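Local coordinates for protein pentafunctional AROM polypeptide (Schizosaccharomyces pombe, PDB 5SWV) that probably catalyses the third and fourth steps of the shikimate pathway, dehydroquinate dehydration and dehydroshikimate reduction, as part of a five-activity polypeptide, at residues 351-363 with 383-395. Sequence-based numbering, arbitrary orientation.
Sequences NTDWRGIYDTFAN and TSRAAIYSLHRLG
T383, A386, A387 and S390 form a hollow for the side chain of I357, a knob into a hole. The I357 CD1 methyl lies 3.8 Å from A387 CB. W354 is a second knob, set among A386, Y389, S390 and R393, with its CB 3.9 Å from A386 CB. Y389 turns its ring edge to one face of the W354 six-membered ring, an edge-to-face pair with planes at 68°. R355 CD lies over the opposite face, toward its rim. W354 CG sits between its backbone N and carbonyl carbon (chi1 74°), which lays the indole across Y389. S390 CB packs on I357 CG2, and its OG lies at the edge of the W354 ring, near its plane. That OG gives its hydrogen to A386 O at 2.9 Å, approaching above the carbonyl plane. The same oxygen takes the S390 backbone N-H. L391 CD2 lies over one face of F361. R393 extends past the indole, with NE 3.5 Å from W354 CH2 and its guanidinium steep to the ring. L394 CD2 packs against Y358 CE2, and L394 CD1 reaches F361 CB. The axes of 353-363 and 383-393 come within 8.7 Å and cross at -40°. Helix 382-393 follows strand 374-378 of a parallel sheet, consistent with the Rossmann-like, probably nucleotide-binding domain of shikimate dehydrogenases. A387, L391 and F361 also touch strand 440-445. The joint is therefore mainly apolar and aromatic, and the S390 hydroxyl is satisfied within its own helix.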
ATOM      1  N   ASN A 351      -9.096 -13.380   1.721  1.00 34.45           N
ATOM      2  CA  ASN A 351      -8.069 -14.301   2.125  1.00 34.69           C
ATOM      3  C   ASN A 351      -6.731 -13.638   1.890  1.00 34.06           C
ATOM      4  O   ASN A 351      -6.318 -13.464   0.742  1.00 34.28           O
ATOM      5  CB  ASN A 351      -8.198 -15.561   1.275  1.00 35.42           C
ATOM      6  CG  ASN A 351      -7.404 -16.711   1.821  1.00 36.27           C
ATOM      7  OD1 ASN A 351      -6.209 -16.602   2.082  1.00 37.84           O
ATOM      8  ND2 ASN A 351      -8.070 -17.824   2.008  1.00 36.62           N
ATOM      9  N   THR A 352      -6.064 -13.248   2.968  1.00 33.72           N
ATOM     10  CA  THR A 352      -4.741 -12.633   2.882  1.00 33.31           C
ATOM     11  C   THR A 352      -3.586 -13.599   3.103  1.00 33.52           C
ATOM     12  O   THR A 352      -2.441 -13.163   3.114  1.00 33.21           O
ATOM     13  CB  THR A 352      -4.586 -11.520   3.918  1.00 33.00           C
ATOM     14  OG1 THR A 352      -4.833 -12.066   5.206  1.00 33.11           O
ATOM     15  CG2 THR A 352      -5.543 -10.397   3.650  1.00 33.16           C
ATOM     16  N   ASP A 353      -3.848 -14.895   3.260  1.00 34.19           N
ATOM     17  CA  ASP A 353      -2.754 -15.854   3.481  1.00 34.68           C
ATOM     18  C   ASP A 353      -1.654 -15.726   2.414  1.00 33.90           C
ATOM     19  O   ASP A 353      -0.474 -15.625   2.740  1.00 33.88           O
ATOM     20  CB  ASP A 353      -3.281 -17.296   3.581  1.00 36.35           C
ATOM     21  CG  ASP A 353      -4.037 -17.575   4.914  1.00 37.93           C
ATOM     22  OD1 ASP A 353      -3.806 -16.863   5.933  1.00 38.94           O
ATOM     23  OD2 ASP A 353      -4.864 -18.517   4.941  1.00 38.31           O
ATOM     24  N   TRP A 354      -2.048 -15.663   1.147  1.00 33.18           N
ATOM     25  CA  TRP A 354      -1.084 -15.450   0.055  1.00 32.35           C
ATOM     26  C   TRP A 354      -0.261 -14.155   0.169  1.00 32.63           C
ATOM     27  O   TRP A 354       0.892 -14.112  -0.265  1.00 33.10           O
ATOM     28  CB  TRP A 354      -1.780 -15.505  -1.313  1.00 31.30           C
ATOM     29  CG  TRP A 354      -2.600 -14.316  -1.662  1.00 30.72           C
ATOM     30  CD1 TRP A 354      -3.869 -14.048  -1.252  1.00 30.96           C
ATOM     31  CD2 TRP A 354      -2.208 -13.221  -2.496  1.00 30.14           C
ATOM     32  NE1 TRP A 354      -4.299 -12.850  -1.780  1.00 30.42           N
ATOM     33  CE2 TRP A 354      -3.303 -12.330  -2.557  1.00 29.94           C
ATOM     34  CE3 TRP A 354      -1.039 -12.914  -3.208  1.00 30.11           C
ATOM     35  CZ2 TRP A 354      -3.276 -11.159  -3.307  1.00 29.93           C
ATOM     36  CZ3 TRP A 354      -1.002 -11.747  -3.955  1.00 29.90           C
ATOM     37  CH2 TRP A 354      -2.118 -10.878  -3.994  1.00 30.26           C
ATOM     38  N   ARG A 355      -0.860 -13.109   0.732  1.00 32.18           N
ATOM     39  CA  ARG A 355      -0.192 -11.824   0.868  1.00 32.02           C
ATOM     40  C   ARG A 355       1.042 -11.939   1.761  1.00 32.27           C
ATOM     41  O   ARG A 355       2.036 -11.250   1.536  1.00 32.26           O
ATOM     42  CB  ARG A 355      -1.154 -10.769   1.423  1.00 32.08           C
ATOM     43  CG  ARG A 355      -2.331 -10.449   0.500  1.00 32.40           C
ATOM     44  CD  ARG A 355      -1.907  -9.671  -0.744  1.00 32.26           C
ATOM     45  NE  ARG A 355      -1.229  -8.483  -0.281  1.00 32.50           N
ATOM     46  CZ  ARG A 355      -1.842  -7.403   0.181  1.00 32.63           C
ATOM     47  NH1 ARG A 355      -3.165  -7.293   0.171  1.00 32.81           N
ATOM     48  NH2 ARG A 355      -1.118  -6.407   0.643  1.00 33.21           N
ATOM     49  N   GLY A 356       0.988 -12.816   2.763  1.00 32.25           N
ATOM     50  CA  GLY A 356       2.151 -13.112   3.579  1.00 32.39           C
ATOM     51  C   GLY A 356       3.354 -13.521   2.743  1.00 32.56           C
ATOM     52  O   GLY A 356       4.495 -13.164   3.065  1.00 32.84           O
ATOM     53  N   ILE A 357       3.091 -14.263   1.669  1.00 32.18           N
ATOM     54  CA  ILE A 357       4.128 -14.694   0.736  1.00 32.00           C
ATOM     55  C   ILE A 357       4.468 -13.575  -0.223  1.00 30.95           C
ATOM     56  O   ILE A 357       5.604 -13.146  -0.291  1.00 30.93           O
ATOM     57  CB  ILE A 357       3.695 -15.949  -0.045  1.00 33.02           C
ATOM     58  CG1 ILE A 357       3.400 -17.093   0.948  1.00 33.87           C
ATOM     59  CG2 ILE A 357       4.784 -16.372  -1.029  1.00 33.30           C
ATOM     60  CD1 ILE A 357       2.739 -18.301   0.329  1.00 34.06           C
ATOM     61  N   TYR A 358       3.470 -13.094  -0.940  1.00 30.16           N
ATOM     62  CA  TYR A 358       3.664 -12.057  -1.922  1.00 30.12           C
ATOM     63  C   TYR A 358       4.369 -10.833  -1.366  1.00 30.52           C
ATOM     64  O   TYR A 358       5.392 -10.418  -1.897  1.00 30.29           O
ATOM     65  CB  TYR A 358       2.318 -11.646  -2.522  1.00 30.27           C
ATOM     66  CG  TYR A 358       2.464 -10.620  -3.604  1.00 30.38           C
ATOM     67  CD1 TYR A 358       2.459  -9.269  -3.299  1.00 30.63           C
ATOM     68  CD2 TYR A 358       2.657 -10.999  -4.933  1.00 30.33           C
ATOM     69  CE1 TYR A 358       2.624  -8.313  -4.290  1.00 31.40           C
ATOM     70  CE2 TYR A 358       2.811 -10.057  -5.936  1.00 30.54           C
ATOM     71  CZ  TYR A 358       2.800  -8.714  -5.609  1.00 31.30           C
ATOM     72  OH  TYR A 358       2.964  -7.752  -6.565  1.00 31.63           O
ATOM     73  N   ASP A 359       3.817 -10.256  -0.302  1.00 31.42           N
ATOM     74  CA  ASP A 359       4.324  -8.993   0.259  1.00 31.96           C
ATOM     75  C   ASP A 359       5.730  -9.132   0.851  1.00 32.76           C
ATOM     76  O   ASP A 359       6.481  -8.144   0.924  1.00 33.51           O
ATOM     77  CB  ASP A 359       3.422  -8.453   1.378  1.00 32.29           C
ATOM     78  CG  ASP A 359       2.018  -8.061   0.919  1.00 32.55           C
ATOM     79  OD1 ASP A 359       1.660  -8.150  -0.278  1.00 32.52           O
ATOM     80  OD2 ASP A 359       1.249  -7.639   1.807  1.00 32.81           O
ATOM     81  N   THR A 360       6.069 -10.330   1.323  1.00 32.91           N
ATOM     82  CA  THR A 360       7.397 -10.579   1.873  1.00 33.41           C
ATOM     83  C   THR A 360       8.446 -10.461   0.763  1.00 34.94           C
ATOM     84  O   THR A 360       9.431  -9.757   0.927  1.00 35.45           O
ATOM     85  CB  THR A 360       7.460 -11.949   2.564  1.00 32.77           C
ATOM     86  OG1 THR A 360       6.552 -11.952   3.661  1.00 32.07           O
ATOM     87  CG2 THR A 360       8.846 -12.246   3.078  1.00 33.05           C
ATOM     88  N   PHE A 361       8.206 -11.132  -0.363  1.00 36.47           N
ATOM     89  CA  PHE A 361       9.057 -11.015  -1.545  1.00 37.31           C
ATOM     90  C   PHE A 361       9.085  -9.589  -2.075  1.00 38.05           C
ATOM     91  O   PHE A 361      10.155  -9.043  -2.335  1.00 37.49           O
ATOM     92  CB  PHE A 361       8.607 -11.986  -2.653  1.00 37.61           C
ATOM     93  CG  PHE A 361       9.079 -13.402  -2.444  1.00 37.98           C
ATOM     94  CD1 PHE A 361      10.397 -13.756  -2.699  1.00 37.85           C
ATOM     95  CD2 PHE A 361       8.210 -14.386  -2.000  1.00 38.57           C
ATOM     96  CE1 PHE A 361      10.839 -15.051  -2.497  1.00 37.81           C
ATOM     97  CE2 PHE A 361       8.649 -15.693  -1.807  1.00 38.49           C
ATOM     98  CZ  PHE A 361       9.966 -16.020  -2.049  1.00 38.09           C
ATOM     99  N   ALA A 362       7.913  -8.979  -2.207  1.00 39.81           N
ATOM    100  CA  ALA A 362       7.827  -7.600  -2.702  1.00 42.09           C
ATOM    101  C   ALA A 362       8.796  -6.660  -1.969  1.00 45.02           C
ATOM    102  O   ALA A 362       9.478  -5.865  -2.614  1.00 46.09           O
ATOM    103  CB  ALA A 362       6.401  -7.080  -2.606  1.00 41.70           C
ATOM    104  N   ASN A 363       8.879  -6.797  -0.643  1.00 47.31           N
ATOM    105  CA  ASN A 363       9.771  -5.977   0.189  1.00 50.09           C
ATOM    106  C   ASN A 363      11.213  -6.458   0.263  1.00 49.66           C
ATOM    107  O   ASN A 363      12.124  -5.639   0.384  1.00 50.12           O
ATOM    108  CB  ASN A 363       9.209  -5.818   1.617  1.00 52.37           C
ATOM    109  CG  ASN A 363       8.070  -4.811   1.681  1.00 53.76           C
ATOM    110  OD1 ASN A 363       8.280  -3.629   1.997  1.00 55.87           O
ATOM    111  ND2 ASN A 363       6.860  -5.262   1.337  1.00 53.40           N
ATOM    112  N   THR A 383      -0.795 -24.144   1.587  1.00 30.29           N
ATOM    113  CA  THR A 383       0.130 -23.032   1.532  1.00 31.24           C
ATOM    114  C   THR A 383       0.911 -23.045   0.212  1.00 32.77           C
ATOM    115  O   THR A 383       1.175 -21.991  -0.352  1.00 33.24           O
ATOM    116  CB  THR A 383       1.086 -23.008   2.749  1.00 31.06           C
ATOM    117  OG1 THR A 383       0.333 -22.929   3.953  1.00 30.31           O
ATOM    118  CG2 THR A 383       1.986 -21.788   2.719  1.00 31.30           C
ATOM    119  N   SER A 384       1.252 -24.227  -0.295  1.00 34.21           N
ATOM    120  CA  SER A 384       1.981 -24.322  -1.561  1.00 35.28           C
ATOM    121  C   SER A 384       1.207 -23.720  -2.717  1.00 35.75           C
ATOM    122  O   SER A 384       1.805 -23.213  -3.667  1.00 36.27           O
ATOM    123  CB  SER A 384       2.338 -25.772  -1.912  1.00 35.66           C
ATOM    124  OG  SER A 384       1.224 -26.448  -2.474  1.00 36.18           O
ATOM    125  N   ARG A 385      -0.113 -23.779  -2.638  1.00 36.56           N
ATOM    126  CA  ARG A 385      -0.946 -23.226  -3.705  1.00 37.99           C
ATOM    127  C   ARG A 385      -0.895 -21.714  -3.718  1.00 36.52           C
ATOM    128  O   ARG A 385      -0.796 -21.112  -4.787  1.00 35.89           O
ATOM    129  CB  ARG A 385      -2.383 -23.684  -3.562  1.00 40.66           C
ATOM    130  CG  ARG A 385      -2.476 -25.196  -3.476  1.00 44.13           C
ATOM    131  CD  ARG A 385      -3.863 -25.705  -3.770  1.00 47.25           C
ATOM    132  NE  ARG A 385      -4.871 -25.046  -2.937  1.00 49.56           N
ATOM    133  CZ  ARG A 385      -6.160 -25.374  -2.935  1.00 52.22           C
ATOM    134  NH1 ARG A 385      -6.604 -26.389  -3.706  1.00 52.21           N
ATOM    135  NH2 ARG A 385      -7.004 -24.694  -2.142  1.00 52.33           N
ATOM    136  N   ALA A 386      -0.966 -21.109  -2.529  1.00 35.15           N
ATOM    137  CA  ALA A 386      -0.796 -19.667  -2.375  1.00 34.02           C
ATOM    138  C   ALA A 386       0.585 -19.232  -2.845  1.00 33.07           C
ATOM    139  O   ALA A 386       0.730 -18.195  -3.505  1.00 32.71           O
ATOM    140  CB  ALA A 386      -1.001 -19.265  -0.934  1.00 34.39           C
ATOM    141  N   ALA A 387       1.586 -20.044  -2.526  1.00 32.35           N
ATOM    142  CA  ALA A 387       2.959 -19.785  -2.944  1.00 32.43           C
ATOM    143  C   ALA A 387       3.117 -19.774  -4.473  1.00 32.54           C
ATOM    144  O   ALA A 387       3.767 -18.881  -5.028  1.00 32.58           O
ATOM    145  CB  ALA A 387       3.895 -20.802  -2.317  1.00 32.71           C
ATOM    146  N   ILE A 388       2.513 -20.750  -5.147  1.00 32.43           N
ATOM    147  CA  ILE A 388       2.508 -20.782  -6.604  1.00 32.02           C
ATOM    148  C   ILE A 388       1.815 -19.545  -7.168  1.00 31.99           C
ATOM    149  O   ILE A 388       2.411 -18.828  -7.971  1.00 32.44           O
ATOM    150  CB  ILE A 388       1.886 -22.078  -7.129  1.00 32.21           C
ATOM    151  CG1 ILE A 388       2.856 -23.210  -6.862  1.00 32.76           C
ATOM    152  CG2 ILE A 388       1.595 -22.006  -8.628  1.00 32.18           C
ATOM    153  CD1 ILE A 388       2.248 -24.573  -7.064  1.00 33.70           C
ATOM    154  N   TYR A 389       0.585 -19.271  -6.735  1.00 31.89           N
ATOM    155  CA  TYR A 389      -0.101 -18.015  -7.121  1.00 31.82           C
ATOM    156  C   TYR A 389       0.788 -16.779  -6.894  1.00 31.68           C
ATOM    157  O   TYR A 389       0.960 -15.962  -7.797  1.00 31.58           O
ATOM    158  CB  TYR A 389      -1.440 -17.863  -6.388  1.00 31.42           C
ATOM    159  CG  TYR A 389      -2.142 -16.546  -6.618  1.00 31.00           C
ATOM    160  CD1 TYR A 389      -2.598 -16.190  -7.875  1.00 30.99           C
ATOM    161  CD2 TYR A 389      -2.361 -15.652  -5.564  1.00 31.17           C
ATOM    162  CE1 TYR A 389      -3.261 -14.979  -8.091  1.00 31.21           C
ATOM    163  CE2 TYR A 389      -3.010 -14.435  -5.760  1.00 31.11           C
ATOM    164  CZ  TYR A 389      -3.465 -14.093  -7.026  1.00 31.34           C
ATOM    165  OH  TYR A 389      -4.108 -12.881  -7.215  1.00 30.69           O
ATOM    166  N   SER A 390       1.386 -16.677  -5.708  1.00 31.70           N
ATOM    167  CA  SER A 390       2.238 -15.527  -5.381  1.00 31.29           C
ATOM    168  C   SER A 390       3.421 -15.435  -6.337  1.00 31.26           C
ATOM    169  O   SER A 390       3.689 -14.373  -6.874  1.00 31.13           O
ATOM    170  CB  SER A 390       2.722 -15.578  -3.923  1.00 30.66           C
ATOM    171  OG  SER A 390       1.639 -15.436  -3.035  1.00 30.26           O
ATOM    172  N   LEU A 391       4.125 -16.537  -6.563  1.00 31.57           N
ATOM    173  CA  LEU A 391       5.300 -16.474  -7.448  1.00 32.31           C
ATOM    174  C   LEU A 391       4.879 -16.104  -8.859  1.00 32.33           C
ATOM    175  O   LEU A 391       5.512 -15.276  -9.491  1.00 31.30           O
ATOM    176  CB  LEU A 391       6.115 -17.776  -7.428  1.00 32.16           C
ATOM    177  CG  LEU A 391       6.860 -18.020  -6.109  1.00 32.49           C
ATOM    178  CD1 LEU A 391       7.699 -19.278  -6.156  1.00 32.70           C
ATOM    179  CD2 LEU A 391       7.750 -16.841  -5.757  1.00 33.08           C
ATOM    180  N   HIS A 392       3.773 -16.679  -9.307  1.00 33.22           N
ATOM    181  CA  HIS A 392       3.246 -16.377 -10.620  1.00 34.89           C
ATOM    182  C   HIS A 392       2.869 -14.908 -10.726  1.00 36.42           C
ATOM    183  O   HIS A 392       3.191 -14.242 -11.716  1.00 37.85           O
ATOM    184  CB  HIS A 392       2.040 -17.268 -10.965  1.00 34.77           C
ATOM    185  CG  HIS A 392       1.606 -17.159 -12.396  1.00 34.75           C
ATOM    186  ND1 HIS A 392       0.714 -16.202 -12.830  1.00 34.64           N
ATOM    187  CD2 HIS A 392       1.959 -17.871 -13.492  1.00 34.98           C
ATOM    188  CE1 HIS A 392       0.534 -16.331 -14.132  1.00 34.77           C
ATOM    189  NE2 HIS A 392       1.280 -17.334 -14.559  1.00 35.09           N
ATOM    190  N   ARG A 393       2.224 -14.388  -9.695  1.00 37.74           N
ATOM    191  CA  ARG A 393       1.775 -12.999  -9.714  1.00 38.64           C
ATOM    192  C   ARG A 393       2.924 -12.011  -9.706  1.00 37.94           C
ATOM    193  O   ARG A 393       2.779 -10.920 -10.206  1.00 39.12           O
ATOM    194  CB  ARG A 393       0.848 -12.732  -8.528  1.00 40.18           C
ATOM    195  CG  ARG A 393       0.075 -11.431  -8.618  1.00 41.51           C
ATOM    196  CD  ARG A 393      -1.260 -11.539  -7.908  1.00 43.06           C
ATOM    197  NE  ARG A 393      -1.669 -10.218  -7.439  1.00 44.91           N
ATOM    198  CZ  ARG A 393      -2.414  -9.351  -8.111  1.00 46.47           C
ATOM    199  NH1 ARG A 393      -2.888  -9.635  -9.326  1.00 48.63           N
ATOM    200  NH2 ARG A 393      -2.689  -8.174  -7.554  1.00 46.89           N
ATOM    201  N   LEU A 394       4.057 -12.396  -9.134  1.00 37.72           N
ATOM    202  CA  LEU A 394       5.263 -11.581  -9.163  1.00 37.86           C
ATOM    203  C   LEU A 394       6.031 -11.719 -10.473  1.00 37.74           C
ATOM    204  O   LEU A 394       7.067 -11.088 -10.616  1.00 38.76           O
ATOM    205  CB  LEU A 394       6.200 -11.976  -8.013  1.00 38.93           C
ATOM    206  CG  LEU A 394       5.742 -11.798  -6.557  1.00 39.17           C
ATOM    207  CD1 LEU A 394       6.369 -12.818  -5.619  1.00 39.80           C
ATOM    208  CD2 LEU A 394       6.058 -10.407  -6.054  1.00 38.97           C
ATOM    209  N   GLY A 395       5.576 -12.563 -11.400  1.00 37.33           N
ATOM    210  CA  GLY A 395       6.165 -12.653 -12.740  1.00 37.54           C
ATOM    211  C   GLY A 395       7.153 -13.791 -12.994  1.00 37.80           C
ATOM    212  O   GLY A 395       7.767 -13.835 -14.059  1.00 38.98           O
TER